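Local coordinates for protein FdxN element excision controlling factor XisI (Anabaena variabilis ATCC 29413, PDB 2NVM) that probably helps control site-specific excision of the fdxN element, a rearrangement of nitrogen-fixation genes, together with XisF and XisH, at residues 3-6 / 7-11; 13-16 / 17-21; 111-114 / 115-119. All blocks are in the same frame, centred on the assembly; numbering follows the deposited sequence.

Contact 1: 3-6 / 7-11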
loop_
_atom_site.group_PDB
_atom_site.type_symbol
_atom_site.label_atom_id
_atom_site.label_comp_id
_atom_site.label_asym_id
_atom_site.label_seq_id
_atom_site.Cartn_x
_atom_site.Cartn_y
_atom_site.Cartn_z
ATOM N N ASP B 3 24.304 -1.797 -3.570
ATOM C CA ASP B 3 24.510 -2.505 -4.871
ATOM C C ASP B 3 23.464 -3.618 -4.996
ATOM O O ASP B 3 22.701 -3.627 -5.967
ATOM C CB ASP B 3 25.937 -3.058 -4.985
ATOM C CG ASP B 3 26.315 -3.495 -6.420
ATOM O OD1 ASP B 3 25.431 -3.736 -7.281
ATOM O OD2 ASP B 3 27.537 -3.599 -6.687
ATOM N N LYS B 4 23.457 -4.554 -4.035
ATOM C CA LYS B 4 22.478 -5.667 -3.984
ATOM C C LYS B 4 21.076 -5.051 -3.854
ATOM O O LYS B 4 20.201 -5.337 -4.666
ATOM C CB LYS B 4 22.764 -6.623 -2.798
ATOM C CG LYS B 4 21.782 -7.821 -2.605
ATOM C CD LYS B 4 21.930 -8.485 -1.217
ATOM C CE LYS B 4 20.722 -9.404 -0.898
ATOM N NZ LYS B 4 20.689 -10.014 0.484
ATOM N N LEU B 5 20.914 -4.192 -2.842
ATOM C CA LEU B 5 19.661 -3.469 -2.572
ATOM C C LEU B 5 19.148 -2.587 -3.727
ATOM O O LEU B 5 17.965 -2.654 -4.054
ATOM C CB LEU B 5 19.747 -2.661 -1.255
ATOM C CG LEU B 5 19.404 -3.375 0.064
ATOM C CD1 LEU B 5 17.866 -3.475 0.245
ATOM C CD2 LEU B 5 20.080 -4.748 0.216
ATOM N N THR B 6 20.027 -1.781 -4.323
ATOM C CA THR B 6 19.666 -0.904 -5.473
ATOM C C THR B 6 19.167 -1.714 -6.687
ATOM O O THR B 6 18.206 -1.316 -7.354
ATOM C CB THR B 6 20.827 0.040 -5.892
ATOM O OG1 THR B 6 22.037 -0.710 -5.935
ATOM C CG2 THR B 6 21.013 1.150 -4.888
ATOM N N HIS B 7 19.828 -2.842 -6.949
ATOM C CA HIS B 7 19.428 -3.781 -8.010
ATOM C C HIS B 7 18.029 -4.366 -7.715
ATOM O O HIS B 7 17.174 -4.407 -8.601
ATOM C CB HIS B 7 20.479 -4.896 -8.176
ATOM C CG HIS B 7 20.029 -6.018 -9.050
ATOM N ND1 HIS B 7 19.765 -5.849 -10.392
ATOM C CD2 HIS B 7 19.778 -7.316 -8.773
ATOM C CE1 HIS B 7 19.367 -6.998 -10.903
ATOM N NE2 HIS B 7 19.367 -7.905 -9.941
ATOM N N TYR B 8 17.833 -4.804 -6.474
ATOM C CA TYR B 8 16.552 -5.353 -5.986
ATOM C C TYR B 8 15.422 -4.326 -6.071
ATOM O O TYR B 8 14.311 -4.687 -6.452
ATOM C CB TYR B 8 16.697 -5.883 -4.544
ATOM C CG TYR B 8 17.384 -7.227 -4.373
ATOM C CD1 TYR B 8 18.315 -7.735 -5.318
ATOM C CD2 TYR B 8 17.202 -7.962 -3.180
ATOM C CE1 TYR B 8 18.967 -8.961 -5.118
ATOM C CE2 TYR B 8 17.869 -9.205 -2.974
ATOM C CZ TYR B 8 18.746 -9.685 -3.952
ATOM O OH TYR B 8 19.418 -10.873 -3.794
ATOM N N ARG B 9 15.712 -3.069 -5.706
ATOM C CA ARG B 9 14.742 -1.954 -5.797
ATOM C C ARG B 9 14.299 -1.734 -7.241
ATOM O O ARG B 9 13.108 -1.729 -7.517
ATOM C CB ARG B 9 15.310 -0.634 -5.240
ATOM C CG ARG B 9 15.389 -0.560 -3.730
ATOM C CD ARG B 9 15.855 0.816 -3.317
ATOM N NE ARG B 9 15.817 1.024 -1.867
ATOM C CZ ARG B 9 16.809 0.806 -0.991
ATOM N NH1 ARG B 9 18.022 0.376 -1.357
ATOM N NH2 ARG B 9 16.582 1.062 0.304
ATOM N N HIS B 10 15.280 -1.577 -8.134
ATOM C CA HIS B 10 15.059 -1.395 -9.586
ATOM C C HIS B 10 14.244 -2.548 -10.177
ATOM O O HIS B 10 13.274 -2.302 -10.901
ATOM C CB HIS B 10 16.412 -1.251 -10.316
ATOM C CG HIS B 10 16.316 -1.172 -11.815
ATOM N ND1 HIS B 10 15.987 -0.011 -12.486
ATOM C CD2 HIS B 10 16.563 -2.102 -12.773
ATOM C CE1 HIS B 10 16.009 -0.236 -13.790
ATOM N NE2 HIS B 10 16.359 -1.494 -13.991
ATOM N N THR B 11 14.625 -3.779 -9.818
ATOM C CA THR B 11 13.973 -5.002 -10.297
ATOM C C THR B 11 12.494 -5.054 -9.920
ATOM O O THR B 11 11.641 -5.164 -10.798
ATOM C CB THR B 11 14.699 -6.292 -9.768
ATOM O OG1 THR B 11 16.052 -6.291 -10.218
ATOM C CG2 THR B 11 14.041 -7.587 -10.268
#
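The Y8 ring carries the K4 side chain over one of its faces: K4 CG stands 4.1 Å from the ring centroid, 21° off the normal, a CH-pi contact placed toward the rim. In the plane of the same ring, at its edge, lies H7 CD2. The H7 imidazole has T11 OG1 above one face, 3.5 Å from its plane. The guanidinium of R9 meets T6 N at its edge, while L5 CB approaches its NH1 obliquely at 3.5 Å. K4 reaches the tyrosine because CG is anti to the backbone N (chi1 178°) and the chain runs extended beyond it, which also brings K4 CE to 3.5 Å from Y8 OH. All of this belongs to the opening turns of helix 4-23, where H7, Y8, R9 and H10 each give their N-H to the carbonyl four residues back. Y8 N to K4 O lies in the carbonyl plane at 3.0 Å. D3 O is gripped twice, by H7 N and by T6 OG1, both coming from the same face of its plane; the hydroxyl bond measures 3.0 Å from T6 OG1 to D3 O. One turn on, T11 OG1 donates to H7 O at 2.7 Å, and T11 N reaches that oxygen from the opposite face. The polar ends of the side chains leave the helix for other partners: K4 NZ bonds to G81 O, H7 NE2 to A101 O, Y8 OH to D107 and R9 NE to D54 in a salt bridge. L5, Y8 and R9 also rest on I78 of strand 67-79.

Contact 2: 13-16 / 17-21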
loop_
_atom_site.group_PDB
_atom_site.type_symbol
_atom_site.label_atom_id
_atom_site.label_comp_id
_atom_site.label_asym_id
_atom_site.label_seq_id
_atom_site.Cartn_x
_atom_site.Cartn_y
_atom_site.Cartn_z
ATOM N N GLN B 13 10.543 -2.602 -8.780
ATOM C CA GLN B 13 9.812 -1.433 -9.317
ATOM C C GLN B 13 9.462 -1.629 -10.798
ATOM O O GLN B 13 8.351 -1.300 -11.218
ATOM C CB GLN B 13 10.577 -0.130 -9.100
ATOM C CG GLN B 13 10.592 0.253 -7.629
ATOM C CD GLN B 13 11.447 1.456 -7.351
ATOM O OE1 GLN B 13 12.485 1.354 -6.677
ATOM N NE2 GLN B 13 11.048 2.606 -7.904
ATOM N N GLU B 14 10.407 -2.191 -11.560
ATOM C CA GLU B 14 10.218 -2.518 -12.969
ATOM C C GLU B 14 9.148 -3.621 -13.097
ATOM O O GLU B 14 8.310 -3.542 -13.982
ATOM C CB GLU B 14 11.553 -2.968 -13.596
ATOM C CG GLU B 14 11.594 -3.066 -15.119
ATOM C CD GLU B 14 12.935 -3.611 -15.667
ATOM O OE1 GLU B 14 13.274 -3.275 -16.828
ATOM O OE2 GLU B 14 13.654 -4.363 -14.950
ATOM N N ILE B 15 9.176 -4.627 -12.208
ATOM C CA ILE B 15 8.188 -5.726 -12.215
ATOM C C ILE B 15 6.761 -5.224 -11.892
ATOM O O ILE B 15 5.824 -5.495 -12.656
ATOM C CB ILE B 15 8.591 -6.885 -11.234
ATOM C CG1 ILE B 15 9.783 -7.679 -11.777
ATOM C CG2 ILE B 15 7.441 -7.886 -11.010
ATOM C CD1 ILE B 15 10.432 -8.591 -10.724
ATOM N N ILE B 16 6.620 -4.489 -10.787
ATOM C CA ILE B 16 5.301 -3.983 -10.335
ATOM C C ILE B 16 4.639 -3.081 -11.412
ATOM O O ILE B 16 3.468 -3.287 -11.742
ATOM C CB ILE B 16 5.351 -3.361 -8.880
ATOM C CG1 ILE B 16 3.951 -3.377 -8.235
ATOM C CG2 ILE B 16 5.995 -1.968 -8.876
ATOM C CD1 ILE B 16 3.888 -2.834 -6.798
ATOM N N LYS B 17 5.427 -2.183 -12.020
ATOM C CA LYS B 17 4.955 -1.312 -13.112
ATOM C C LYS B 17 4.581 -2.090 -14.374
ATOM O O LYS B 17 3.626 -1.699 -15.047
ATOM C CB LYS B 17 5.976 -0.217 -13.465
ATOM C CG LYS B 17 6.155 0.830 -12.373
ATOM C CD LYS B 17 7.249 1.839 -12.737
ATOM C CE LYS B 17 7.484 2.856 -11.613
ATOM N NZ LYS B 17 8.517 3.861 -11.993
ATOM N N LYS B 18 5.320 -3.170 -14.683
ATOM C CA LYS B 18 5.054 -4.030 -15.858
ATOM C C LYS B 18 3.660 -4.634 -15.771
ATOM O O LYS B 18 2.855 -4.410 -16.665
ATOM C CB LYS B 18 6.129 -5.137 -16.034
ATOM C CG LYS B 18 5.901 -6.134 -17.182
ATOM C CD LYS B 18 7.130 -7.015 -17.419
ATOM C CE LYS B 18 6.911 -7.979 -18.604
ATOM N NZ LYS B 18 8.161 -8.645 -19.104
ATOM N N TYR B 19 3.388 -5.364 -14.687
ATOM C CA TYR B 19 2.061 -5.982 -14.461
ATOM C C TYR B 19 0.928 -4.981 -14.240
ATOM O O TYR B 19 -0.216 -5.300 -14.581
ATOM C CB TYR B 19 2.094 -7.048 -13.352
ATOM C CG TYR B 19 2.868 -8.268 -13.770
ATOM C CD1 TYR B 19 2.282 -9.239 -14.609
ATOM C CD2 TYR B 19 4.197 -8.453 -13.369
ATOM C CE1 TYR B 19 3.006 -10.384 -15.025
ATOM C CE2 TYR B 19 4.930 -9.582 -13.774
ATOM C CZ TYR B 19 4.331 -10.549 -14.596
ATOM O OH TYR B 19 5.058 -11.651 -14.985
ATOM N N TYR B 20 1.246 -3.804 -13.681
ATOM C CA TYR B 20 0.277 -2.704 -13.495
ATOM C C TYR B 20 -0.172 -2.200 -14.875
ATOM O O TYR B 20 -1.372 -2.175 -15.149
ATOM C CB TYR B 20 0.876 -1.547 -12.667
ATOM C CG TYR B 20 -0.074 -0.391 -12.401
ATOM C CD1 TYR B 20 -0.944 -0.432 -11.313
ATOM C CD2 TYR B 20 -0.103 0.747 -13.233
ATOM C CE1 TYR B 20 -1.847 0.633 -11.039
ATOM C CE2 TYR B 20 -0.999 1.818 -12.980
ATOM C CZ TYR B 20 -1.866 1.753 -11.878
ATOM O OH TYR B 20 -2.732 2.792 -11.616
ATOM N N ASP B 21 0.797 -1.834 -15.725
ATOM C CA ASP B 21 0.534 -1.359 -17.113
ATOM C C ASP B 21 -0.173 -2.417 -17.965
ATOM O O ASP B 21 -1.094 -2.097 -18.719
ATOM C CB ASP B 21 1.827 -0.915 -17.834
ATOM C CG ASP B 21 2.456 0.359 -17.241
ATOM O OD1 ASP B 21 1.977 0.911 -16.214
ATOM O OD2 ASP B 21 3.464 0.813 -17.827
#
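I15 and Y19, one turn apart, run alongside each other in the same direction, with I15 CG2 4.1 Å from Y19 CD2. That methyl is anti to the backbone N, the branch that faces the tyrosine one turn on, and the same ring carbon, Y19 CD2, sits 3.5 Å from I15 O. On another flank the extended K17 chain runs back toward the start of the helix, its CG 3.3 Å from Q13 O. Beneath these side chains four backbone bonds hold the turn; Y19 N to I15 O is the straightest at the hydrogen (170°), and Y20 N to I16 O is 3.0 Å long. Further out, M98 of helix 93-100 backs I15, and A93, I94 and E97 of the same helix border Y19. I16 and Y20 turn to strand 44-50, at I49 and L47, and Y20 also meets W58 edge-to-face, so this part of helix 4-23 packs on helix 93-100 with one flank and on the sheet with another. Across the two segments the side chains meet by dispersion alone and the polar bonds are all backbone ones; the charge of K18 is answered by the salt bridge to E97, which probably helps tie the two helices together.

Contact 3: 111-114 / 115-119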
loop_
_atom_site.group_PDB
_atom_site.type_symbol
_atom_site.label_atom_id
_atom_site.label_comp_id
_atom_site.label_asym_id
_atom_site.label_seq_id
_atom_site.Cartn_x
_atom_site.Cartn_y
_atom_site.Cartn_z
ATOM N N GLY B 111 5.530 -14.353 1.601
ATOM C CA GLY B 111 4.840 -13.864 2.787
ATOM C C GLY B 111 3.392 -14.304 2.835
ATOM O O GLY B 111 2.876 -14.542 3.910
ATOM N N PHE B 112 2.741 -14.422 1.670
ATOM C CA PHE B 112 1.365 -14.959 1.588
ATOM C C PHE B 112 1.260 -16.474 1.911
ATOM O O PHE B 112 0.149 -16.967 2.051
ATOM C CB PHE B 112 0.662 -14.603 0.268
ATOM C CG PHE B 112 1.192 -15.308 -0.932
ATOM C CD1 PHE B 112 0.625 -16.520 -1.354
ATOM C CD2 PHE B 112 2.206 -14.740 -1.697
ATOM C CE1 PHE B 112 1.103 -17.175 -2.503
ATOM C CE2 PHE B 112 2.683 -15.376 -2.848
ATOM C CZ PHE B 112 2.134 -16.603 -3.251
ATOM N N HIS B 113 2.374 -17.226 1.918
ATOM C CA HIS B 113 2.362 -18.624 2.400
ATOM C C HIS B 113 2.560 -18.551 3.919
ATOM O O HIS B 113 3.258 -17.693 4.391
ATOM C CB HIS B 113 3.457 -19.502 1.795
ATOM C CG HIS B 113 3.232 -19.877 0.366
ATOM N ND1 HIS B 113 1.978 -19.944 -0.201
ATOM C CD2 HIS B 113 4.082 -20.393 -0.550
ATOM C CE1 HIS B 113 2.082 -20.377 -1.443
ATOM N NE2 HIS B 113 3.347 -20.667 -1.677
ATOM N N HIS B 114 1.906 -19.406 4.693
ATOM C CA HIS B 114 2.129 -19.452 6.162
ATOM C C HIS B 114 3.628 -19.776 6.425
ATOM O O HIS B 114 4.201 -20.559 5.654
ATOM C CB HIS B 114 1.231 -20.520 6.796
ATOM C CG HIS B 114 1.290 -20.557 8.288
ATOM N ND1 HIS B 114 2.179 -21.353 8.979
ATOM C CD2 HIS B 114 0.574 -19.895 9.223
ATOM C CE1 HIS B 114 2.007 -21.177 10.275
ATOM N NE2 HIS B 114 1.031 -20.304 10.451
ATOM N N PRO B 115 4.277 -19.167 7.455
ATOM C CA PRO B 115 5.716 -19.454 7.752
ATOM C C PRO B 115 6.129 -20.937 7.722
ATOM O O PRO B 115 7.162 -21.265 7.138
ATOM C CB PRO B 115 5.893 -18.861 9.149
ATOM C CG PRO B 115 4.980 -17.690 9.126
ATOM C CD PRO B 115 3.752 -18.156 8.403
ATOM N N SER B 116 5.298 -21.797 8.314
ATOM C CA SER B 116 5.489 -23.257 8.318
ATOM C C SER B 116 5.363 -23.972 6.946
ATOM O O SER B 116 5.696 -25.157 6.867
ATOM C CB SER B 116 4.533 -23.953 9.312
ATOM O OG SER B 116 3.190 -23.930 8.869
ATOM N N LYS B 117 4.820 -23.298 5.927
ATOM C CA LYS B 117 4.661 -23.830 4.560
ATOM C C LYS B 117 5.827 -23.498 3.605
ATOM O O LYS B 117 6.025 -24.214 2.630
ATOM C CB LYS B 117 3.338 -23.295 3.967
ATOM C CG LYS B 117 2.923 -23.785 2.574
ATOM C CD LYS B 117 1.595 -23.161 2.162
ATOM C CE LYS B 117 1.183 -23.648 0.784
ATOM N NZ LYS B 117 -0.080 -23.047 0.328
ATOM N N ARG B 118 6.612 -22.468 3.930
ATOM C CA ARG B 118 7.691 -21.931 3.070
ATOM C C ARG B 118 8.802 -22.875 2.636
ATOM O O ARG B 118 9.311 -22.742 1.525
ATOM C CB ARG B 118 8.269 -20.648 3.662
ATOM C CG ARG B 118 7.256 -19.562 3.667
ATOM C CD ARG B 118 7.716 -18.342 4.392
ATOM N NE ARG B 118 6.565 -17.492 4.663
ATOM C CZ ARG B 118 6.522 -16.460 5.496
ATOM N NH1 ARG B 118 7.593 -16.078 6.171
ATOM N NH2 ARG B 118 5.375 -15.804 5.661
ATOM N N GLY B 119 9.158 -23.828 3.493
ATOM C CA GLY B 119 10.152 -24.837 3.147
ATOM C C GLY B 119 9.691 -25.842 2.086
ATOM O O GLY B 119 10.531 -26.543 1.524
HETATM O O HOH W 1 -0.986 -20.495 0.729
#
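P115 lies roughly perpendicular to the H114 side chain, its CD over one face of the imidazole, 3.6 Å from the ring centroid. They open a type I beta turn, 114-117, in the loop after strand 108-110, closed by K117 N to H114 O at 2.8 Å. H114 CG is anti to the backbone N (chi1 -175°), which lays the ring alongside the turn: ND1 accepts from S116 N, tilted 33° out of the ring plane, and also shares a hydrogen bond with S116 OG. The packed part is the buried R118, whose extended chain returns to the backbone before the turn. NH2 donates to H113 O at 3.1 Å, nearly along the C=O axis and in the guanidinium plane; NE adds a weak bond to the same oxygen, and NH2 a weak one to G111 O. P115 CA covers one guanidinium face. The second subunit completes this side: its D41 forms a salt bridge with R118 NH1, and its W63 bonds to G111 O and meets the H114 ring edge-to-face. With an alanine in place of H114, S116 N would probably lose its acceptor, and P115 CD and that W63 the ring they pack on. The looser side is that of H113 and exposed K117, joined by a CH-pi contact and no direct bond: K117 CE stands over the imidazole, 4.1 Å from its centroid. There a water bridges the pair, accepting from K117 NZ at 2.7 Å and lying 3.2 Å from H113 ND1.

Overall arrangement
Contacts 1 and 2 are successive portions of helix 4-23, their centres about 15 Å apart, with the second segment of one running on almost directly to the first of the other. Contact 3 lies in the loop after strand 108-110; its centre is about 24 Å from either of theirs, and it lies across the centre of the chain from contact 2, with nearest atoms about 12 Å apart. The involvement of the second subunit differs too: it touches none of contact 1, meets contact 2 at K17 alone through its R53, and reaches six residues of contact 3. The residues of contacts 1 and 2 thus find their outside partners mainly in their own chain, whereas contact 3 belongs to the dimer interface.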